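Local coordinates for protein exoglucanase A (Cellulomonas fimi, PDB 7CBD) that hydrolyses beta-1,4-glucosidic bonds of cellulose with inversion of anomeric configuration, releasing cellobiose from non-reducing chain ends, this chain being its family 6 catalytic domain, at residues G12-V17 against A83-V88; G200-A205 against T274-R279; N336-G341 against G404-A409. All coordinates share one frame; numbering follows the deposited sequence.

Interaction 1: G12-V17 against A83-V88; sequences GAVQYV and AGVPLV
V14 and Q15 run parallel to L87 and V88, and three backbone hydrogen bonds join the two segments: V14 N to P86 O (2.9 Å), V88 N to V14 O (2.8 Å) and Y16 N to V88 O (2.9 Å). P86 has no amide hydrogen to give, but its carbonyl still accepts, so a proline is tolerated just before the strand. V14 and L87 lie on one face of the sheet. There V14 CG1, set between its own backbone N and carbonyl carbon (chi1 64°), meets A83 CB at 3.7 Å and L87 CD1 at 3.8 Å, so this beta-branched residue fits between the end of helix 69-83 and the strand that follows. Q15 and V88 occupy the other face, where the amide oxygen of Q15 is hydrogen-bonded to N90. A13 CB lies 3.2 Å from P86 O, a closeness that suits a small methyl. The Y16 ring leads away from the pair, and its hydroxyl bonds to H72 and N75 on helix 69-83. Strand 14-15 thereby adds a short parallel partner to strand 87-93 of the distorted beta/alpha barrel characteristic of glycoside hydrolase family 6.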
loop_
_atom_site.group_PDB
_atom_site.type_symbol
_atom_site.label_atom_id
_atom_site.label_comp_id
_atom_site.label_asym_id
_atom_site.label_seq_id
_atom_site.Cartn_x
_atom_site.Cartn_y
_atom_site.Cartn_z
ATOM N N GLY A 12 2.233 -19.710 8.224
ATOM C CA GLY A 12 3.345 -20.318 8.925
ATOM C C GLY A 12 4.696 -19.715 8.619
ATOM O O GLY A 12 5.718 -20.304 8.978
ATOM N N ALA A 13 4.736 -18.547 7.984
ATOM C CA ALA A 13 5.977 -17.949 7.522
ATOM C C ALA A 13 6.298 -16.690 8.318
ATOM O O ALA A 13 5.432 -16.080 8.948
ATOM C CB ALA A 13 5.873 -17.599 6.034
ATOM N N VAL A 14 7.565 -16.304 8.267
ATOM C CA VAL A 14 8.005 -14.994 8.716
ATOM C C VAL A 14 8.080 -14.079 7.497
ATOM O O VAL A 14 8.041 -14.531 6.355
ATOM C CB VAL A 14 9.363 -15.088 9.467
ATOM C CG1 VAL A 14 10.465 -15.557 8.538
ATOM C CG2 VAL A 14 9.732 -13.791 10.154
ATOM N N GLN A 15 8.194 -12.773 7.733
ATOM C CA GLN A 15 8.352 -11.799 6.662
ATOM C C GLN A 15 9.696 -11.083 6.777
ATOM O O GLN A 15 10.197 -10.837 7.878
ATOM C CB GLN A 15 7.213 -10.775 6.663
ATOM C CG GLN A 15 5.848 -11.392 6.446
ATOM C CD GLN A 15 4.767 -10.332 6.336
ATOM O OE1 GLN A 15 4.890 -9.381 5.563
ATOM N NE2 GLN A 15 3.701 -10.490 7.105
ATOM N N TYR A 16 10.269 -10.736 5.626
ATOM C CA TYR A 16 11.557 -10.047 5.584
ATOM C C TYR A 16 11.491 -8.700 6.284
ATOM O O TYR A 16 10.569 -7.915 6.054
ATOM C CB TYR A 16 11.939 -9.805 4.128
ATOM C CG TYR A 16 13.200 -8.990 3.905
ATOM C CD1 TYR A 16 14.446 -9.515 4.198
ATOM C CD2 TYR A 16 13.141 -7.709 3.357
ATOM C CE1 TYR A 16 15.603 -8.788 3.978
ATOM C CE2 TYR A 16 14.293 -6.971 3.124
ATOM C CZ TYR A 16 15.524 -7.524 3.430
ATOM O OH TYR A 16 16.692 -6.825 3.205
ATOM N N VAL A 17 12.502 -8.417 7.100
ATOM C CA VAL A 17 12.677 -7.105 7.715
ATOM C C VAL A 17 13.835 -6.397 7.016
ATOM O O VAL A 17 14.946 -6.940 6.928
ATOM C CB VAL A 17 12.898 -7.225 9.232
ATOM C CG1 VAL A 17 13.118 -5.856 9.855
ATOM C CG2 VAL A 17 11.703 -7.911 9.872
ATOM N N ALA A 83 15.266 -18.192 10.830
ATOM C CA ALA A 83 13.901 -18.450 11.271
ATOM C C ALA A 83 13.550 -19.930 11.240
ATOM O O ALA A 83 12.731 -20.385 12.047
ATOM C CB ALA A 83 12.910 -17.683 10.397
ATOM N N GLY A 84 14.118 -20.690 10.307
ATOM C CA GLY A 84 13.811 -22.108 10.230
ATOM C C GLY A 84 12.410 -22.438 9.767
ATOM O O GLY A 84 11.975 -23.586 9.916
ATOM N N VAL A 85 11.697 -21.465 9.207
ATOM C CA VAL A 85 10.362 -21.638 8.637
ATOM C C VAL A 85 10.372 -20.857 7.327
ATOM O O VAL A 85 11.339 -20.129 7.057
ATOM C CB VAL A 85 9.276 -21.111 9.594
ATOM C CG1 VAL A 85 9.263 -21.910 10.881
ATOM C CG2 VAL A 85 9.468 -19.624 9.866
ATOM N N PRO A 86 9.355 -20.976 6.474
ATOM C CA PRO A 86 9.369 -20.189 5.237
ATOM C C PRO A 86 9.415 -18.695 5.531
ATOM O O PRO A 86 8.980 -18.223 6.585
ATOM C CB PRO A 86 8.060 -20.589 4.548
ATOM C CG PRO A 86 7.762 -21.968 5.104
ATOM C CD PRO A 86 8.201 -21.892 6.526
ATOM N N LEU A 87 9.979 -17.950 4.593
ATOM C CA LEU A 87 10.049 -16.501 4.705
ATOM C C LEU A 87 9.481 -15.880 3.438
ATOM O O LEU A 87 9.781 -16.337 2.333
ATOM C CB LEU A 87 11.503 -16.052 4.893
ATOM C CG LEU A 87 11.735 -14.537 4.892
ATOM C CD1 LEU A 87 12.800 -14.162 5.909
ATOM C CD2 LEU A 87 12.118 -14.012 3.507
ATOM N N VAL A 88 8.668 -14.836 3.607
ATOM C CA VAL A 88 8.142 -14.041 2.501
ATOM C C VAL A 88 8.896 -12.718 2.438
ATOM O O VAL A 88 8.925 -11.958 3.417
ATOM C CB VAL A 88 6.634 -13.785 2.650
ATOM C CG1 VAL A 88 6.138 -12.889 1.510
ATOM C CG2 VAL A 88 5.852 -15.083 2.701
#

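Interaction 2: G200-A205 against T274-R279; sequences GWDSNA and TAHMHR
H276 reaches from helix 270-283 to the start of helix 202-218 and has the largest share of the contact. The tight part gathers round the ring's CE1. CG stands anti to the backbone N (chi1 -177°), which extends the imidazole across the gap until CE1 lies 3.2 Å from G200 O, in the plane of the ring. A205 CB approaches the same CE1 obliquely at 3.7 Å and also touches M277 SD at 3.8 Å. Alanine suits this buried place because its single methyl fits between ring and sulfur, while the M277 chain, bent at chi2 and chi3, brings its polarisable SD alongside that methyl. The other side is looser and wetter. The side chain of D202, an exposed residue, runs across that of H276 at about a right angle, carboxylate and ring planes 66° apart, and its OD1 stays 3.6 Å from H276 NE2; a water bridges them instead, donating to D202 OD1 at 2.6 Å and lying 2.7 Å from H276 NE2. The other ring nitrogen, ND1, is hydrogen-bonded to D267, so both ring nitrogens have polar partners and the ring's rotation is probably fixed. The arrangement joins two of the helices that surround the parallel strands of the family 6 beta/alpha barrel.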
loop_
_atom_site.group_PDB
_atom_site.type_symbol
_atom_site.label_atom_id
_atom_site.label_comp_id
_atom_site.label_asym_id
_atom_site.label_seq_id
_atom_site.Cartn_x
_atom_site.Cartn_y
_atom_site.Cartn_z
ATOM N N GLY A 200 -14.886 1.387 -4.133
ATOM C CA GLY A 200 -15.924 0.709 -3.372
ATOM C C GLY A 200 -17.309 0.777 -3.995
ATOM O O GLY A 200 -18.130 -0.125 -3.781
ATOM N N TRP A 201 -17.600 1.846 -4.741
ATOM C CA TRP A 201 -18.873 1.960 -5.448
ATOM C C TRP A 201 -19.051 0.790 -6.407
ATOM O O TRP A 201 -18.113 0.399 -7.101
ATOM C CB TRP A 201 -18.904 3.264 -6.255
ATOM C CG TRP A 201 -18.792 4.496 -5.403
ATOM C CD1 TRP A 201 -19.823 5.228 -4.880
ATOM C CD2 TRP A 201 -17.583 5.140 -4.969
ATOM N NE1 TRP A 201 -19.328 6.276 -4.141
ATOM C CE2 TRP A 201 -17.959 6.251 -4.188
ATOM C CE3 TRP A 201 -16.222 4.887 -5.172
ATOM C CZ2 TRP A 201 -17.022 7.108 -3.607
ATOM C CZ3 TRP A 201 -15.288 5.733 -4.579
ATOM C CH2 TRP A 201 -15.695 6.828 -3.808
ATOM N N ASP A 202 -20.277 0.246 -6.460
ATOM C CA ASP A 202 -20.582 -0.812 -7.425
ATOM C C ASP A 202 -20.173 -0.415 -8.839
ATOM O O ASP A 202 -19.659 -1.241 -9.607
ATOM C CB ASP A 202 -22.082 -1.117 -7.425
ATOM C CG ASP A 202 -22.532 -1.925 -6.227
ATOM O OD1 ASP A 202 -21.682 -2.375 -5.436
ATOM O OD2 ASP A 202 -23.757 -2.127 -6.090
ATOM N N SER A 203 -20.401 0.843 -9.210
ATOM C CA SER A 203 -20.097 1.282 -10.567
ATOM C C SER A 203 -18.601 1.298 -10.865
ATOM O O SER A 203 -18.221 1.375 -12.037
ATOM C CB SER A 203 -20.668 2.674 -10.787
ATOM O OG SER A 203 -20.300 3.495 -9.699
ATOM N N ASN A 204 -17.750 1.253 -9.839
ATOM C CA ASN A 204 -16.309 1.148 -10.028
ATOM C C ASN A 204 -15.780 -0.250 -9.739
ATOM O O ASN A 204 -14.919 -0.751 -10.469
ATOM C CB ASN A 204 -15.577 2.158 -9.139
ATOM C CG ASN A 204 -15.792 3.599 -9.587
ATOM O OD1 ASN A 204 -16.356 3.860 -10.651
ATOM N ND2 ASN A 204 -15.332 4.545 -8.772
ATOM N N ALA A 205 -16.299 -0.899 -8.695
ATOM C CA ALA A 205 -15.823 -2.225 -8.319
ATOM C C ALA A 205 -16.087 -3.241 -9.421
ATOM O O ALA A 205 -15.217 -4.054 -9.750
ATOM C CB ALA A 205 -16.505 -2.656 -7.022
ATOM N N THR A 274 -12.315 -5.698 0.863
ATOM C CA THR A 274 -11.720 -6.961 0.424
ATOM C C THR A 274 -12.769 -8.066 0.298
ATOM O O THR A 274 -12.697 -8.890 -0.621
ATOM C CB THR A 274 -10.556 -7.385 1.329
ATOM O OG1 THR A 274 -10.957 -7.349 2.704
ATOM C CG2 THR A 274 -9.341 -6.480 1.131
ATOM N N ALA A 275 -13.762 -8.095 1.193
ATOM C CA ALA A 275 -14.845 -9.068 1.051
ATOM C C ALA A 275 -15.636 -8.812 -0.226
ATOM O O ALA A 275 -15.977 -9.747 -0.963
ATOM C CB ALA A 275 -15.771 -9.022 2.270
ATOM N N HIS A 276 -15.920 -7.543 -0.503
ATOM C CA HIS A 276 -16.655 -7.142 -1.697
ATOM C C HIS A 276 -15.907 -7.548 -2.961
ATOM O O HIS A 276 -16.472 -8.185 -3.862
ATOM C CB HIS A 276 -16.826 -5.621 -1.616
ATOM C CG HIS A 276 -17.622 -4.999 -2.723
ATOM N ND1 HIS A 276 -17.701 -3.631 -2.875
ATOM C CD2 HIS A 276 -18.378 -5.532 -3.713
ATOM C CE1 HIS A 276 -18.471 -3.348 -3.909
ATOM N NE2 HIS A 276 -18.892 -4.483 -4.438
ATOM N N MET A 277 -14.621 -7.204 -3.033
ATOM C CA MET A 277 -13.851 -7.502 -4.235
ATOM C C MET A 277 -13.605 -8.994 -4.391
ATOM O O MET A 277 -13.594 -9.501 -5.517
ATOM C CB MET A 277 -12.542 -6.725 -4.235
ATOM C CG MET A 277 -12.743 -5.248 -4.485
ATOM S SD MET A 277 -13.558 -4.873 -6.061
ATOM C CE MET A 277 -12.213 -5.134 -7.223
ATOM N N HIS A 278 -13.398 -9.724 -3.289
ATOM C CA HIS A 278 -13.249 -11.169 -3.426
ATOM C C HIS A 278 -14.465 -11.770 -4.118
ATOM O O HIS A 278 -14.326 -12.593 -5.027
ATOM C CB HIS A 278 -12.984 -11.828 -2.070
ATOM C CG HIS A 278 -12.534 -13.253 -2.174
ATOM N ND1 HIS A 278 -13.412 -14.311 -2.281
ATOM C CD2 HIS A 278 -11.292 -13.794 -2.197
ATOM C CE1 HIS A 278 -12.730 -15.441 -2.363
ATOM N NE2 HIS A 278 -11.442 -15.156 -2.314
ATOM N N ARG A 279 -15.670 -11.371 -3.693
ATOM C CA ARG A 279 -16.892 -11.846 -4.337
ATOM C C ARG A 279 -16.881 -11.527 -5.825
ATOM O O ARG A 279 -17.072 -12.413 -6.666
ATOM C CB ARG A 279 -18.114 -11.191 -3.691
ATOM C CG ARG A 279 -18.507 -11.733 -2.333
ATOM C CD ARG A 279 -19.871 -11.193 -1.900
ATOM N NE ARG A 279 -19.850 -9.753 -1.631
ATOM C CZ ARG A 279 -19.623 -9.222 -0.434
ATOM N NH1 ARG A 279 -19.394 -10.007 0.606
ATOM N NH2 ARG A 279 -19.623 -7.904 -0.280
HETATM O O HOH W 1 -20.621 -4.447 -6.539
#

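Interaction 3: N336-G341 against G404-A409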
loop_
_atom_site.group_PDB
_atom_site.type_symbol
_atom_site.label_atom_id
_atom_site.label_comp_id
_atom_site.label_asym_id
_atom_site.label_seq_id
_atom_site.Cartn_x
_atom_site.Cartn_y
_atom_site.Cartn_z
ATOM N N ASN A 336 0.278 12.070 1.726
ATOM C CA ASN A 336 0.656 12.498 3.068
ATOM C C ASN A 336 -0.499 13.141 3.837
ATOM O O ASN A 336 -0.321 14.227 4.405
ATOM C CB ASN A 336 1.803 13.510 2.992
ATOM C CG ASN A 336 3.030 12.970 2.279
ATOM O OD1 ASN A 336 3.433 11.821 2.479
ATOM N ND2 ASN A 336 3.644 13.811 1.448
ATOM N N PRO A 337 -1.681 12.529 3.903
ATOM C CA PRO A 337 -2.779 13.176 4.634
ATOM C C PRO A 337 -2.425 13.392 6.096
ATOM O O PRO A 337 -1.882 12.511 6.764
ATOM C CB PRO A 337 -3.935 12.183 4.489
ATOM C CG PRO A 337 -3.269 10.865 4.267
ATOM C CD PRO A 337 -2.062 11.185 3.434
ATOM N N LEU A 338 -2.763 14.574 6.598
ATOM C CA LEU A 338 -2.459 14.905 7.982
ATOM C C LEU A 338 -3.178 13.970 8.945
ATOM O O LEU A 338 -4.345 13.620 8.749
ATOM C CB LEU A 338 -2.884 16.344 8.265
ATOM C CG LEU A 338 -1.822 17.372 7.865
ATOM C CD1 LEU A 338 -2.431 18.753 7.708
ATOM C CD2 LEU A 338 -0.680 17.397 8.871
ATOM N N GLY A 339 -2.466 13.568 9.998
ATOM C CA GLY A 339 -3.063 12.877 11.123
ATOM C C GLY A 339 -3.078 11.366 11.046
ATOM O O GLY A 339 -3.506 10.719 12.010
ATOM N N ALA A 340 -2.607 10.779 9.950
ATOM C CA ALA A 340 -2.636 9.329 9.804
ATOM C C ALA A 340 -1.730 8.661 10.838
ATOM O O ALA A 340 -0.723 9.229 11.280
ATOM C CB ALA A 340 -2.179 8.947 8.398
ATOM N N GLY A 341 -2.111 7.440 11.227
ATOM C CA GLY A 341 -1.337 6.660 12.167
ATOM C C GLY A 341 -1.089 5.255 11.649
ATOM O O GLY A 341 -1.812 4.742 10.796
ATOM N N GLY A 404 -5.503 18.736 2.741
ATOM C CA GLY A 404 -5.076 18.301 4.055
ATOM C C GLY A 404 -3.720 17.630 4.059
ATOM O O GLY A 404 -3.417 16.874 4.982
ATOM N N ALA A 405 -2.879 17.899 3.061
ATOM C CA ALA A 405 -1.570 17.261 2.994
ATOM C C ALA A 405 -0.639 17.802 4.077
ATOM O O ALA A 405 -0.739 18.959 4.496
ATOM C CB ALA A 405 -0.948 17.478 1.614
ATOM N N THR A 406 0.280 16.947 4.531
ATOM C CA THR A 406 1.241 17.346 5.562
ATOM C C THR A 406 2.303 18.258 4.949
ATOM O O THR A 406 2.917 17.891 3.941
ATOM C CB THR A 406 1.892 16.108 6.198
ATOM O OG1 THR A 406 0.873 15.206 6.661
ATOM C CG2 THR A 406 2.764 16.502 7.376
ATOM N N PRO A 407 2.522 19.455 5.497
ATOM C CA PRO A 407 3.515 20.369 4.919
ATOM C C PRO A 407 4.933 19.883 5.163
ATOM O O PRO A 407 5.192 18.989 5.971
ATOM C CB PRO A 407 3.279 21.690 5.662
ATOM C CG PRO A 407 1.947 21.563 6.285
ATOM C CD PRO A 407 1.756 20.100 6.574
ATOM N N ASN A 408 5.865 20.525 4.461
ATOM C CA ASN A 408 7.296 20.248 4.602
ATOM C C ASN A 408 7.645 18.805 4.251
ATOM O O ASN A 408 8.506 18.186 4.877
ATOM C CB ASN A 408 7.824 20.654 5.980
ATOM C CG ASN A 408 7.785 22.147 6.181
ATOM O OD1 ASN A 408 8.282 22.899 5.344
ATOM N ND2 ASN A 408 7.186 22.589 7.282
ATOM N N ALA A 409 6.979 18.270 3.223
ATOM C CA ALA A 409 7.166 16.880 2.812
ATOM C C ALA A 409 8.299 16.768 1.799
ATOM O O ALA A 409 8.335 17.544 0.837
ATOM C CB ALA A 409 5.894 16.351 2.172
HETATM O O HOH W 2 2.465 16.513 1.491
HETATM O O HOH W 3 0.665 13.787 9.251
#
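T406 OG1 sits anti to its carbonyl carbon and beside its own backbone N (chi1 -53°), an orientation that lets hydroxyl and amide grip one acceptor, N336 O. The two loops meet here through a single backbone bridge, P337 with A405, next to a type II beta turn running from P337 to A340, and close to the predicted nucleophile D371 of this family 6 catalytic domain. OG1 donates to N336 O at 2.7 Å from above the carbonyl plane, while T406 N donates at 2.8 Å from the opposite face. P337 opens the turn, and G339, at its third position, takes the positive phi that a type II turn needs there. L338 N donates to G404 O at 2.9 Å, nearly straight on to the carbonyl, and the leucine side chain crosses T406 obliquely, with CD2 3.5 Å from OG1. A water accepts from G339 N and donates to T406 OG1 at 3.0 Å. A valine in place of T406 would probably leave N336 O with the amide as its one donor from this loop and cost that water its hydroxyl partner. N336 N bonds to the carboxylate of D371; separately, its OD1 accepts from Q419. One more water joins the loops, accepting from N336 ND2 at 2.9 Å and donating to T406 O at 2.8 Å.

Overall arrangement
The three contacts follow one another along the chain without touching: the centres of interactions 1 and 2 lie about 31 Å apart, those of 1 and 3 about 33 Å, and those of 2 and 3 about 28 Å. Interactions 1 and 3 fall on opposite sides of the chain's centre. The first two belong to the barrel framework, one at a strand pairing and the other between outer helices, and both lie away from the predicted catalytic residues. Interaction 3 differs in joining two long loops with little regular structure, and it alone borders the active site: the nearest side-chain atoms of N336 and D371, the predicted nucleophile, are about 3 Å apart.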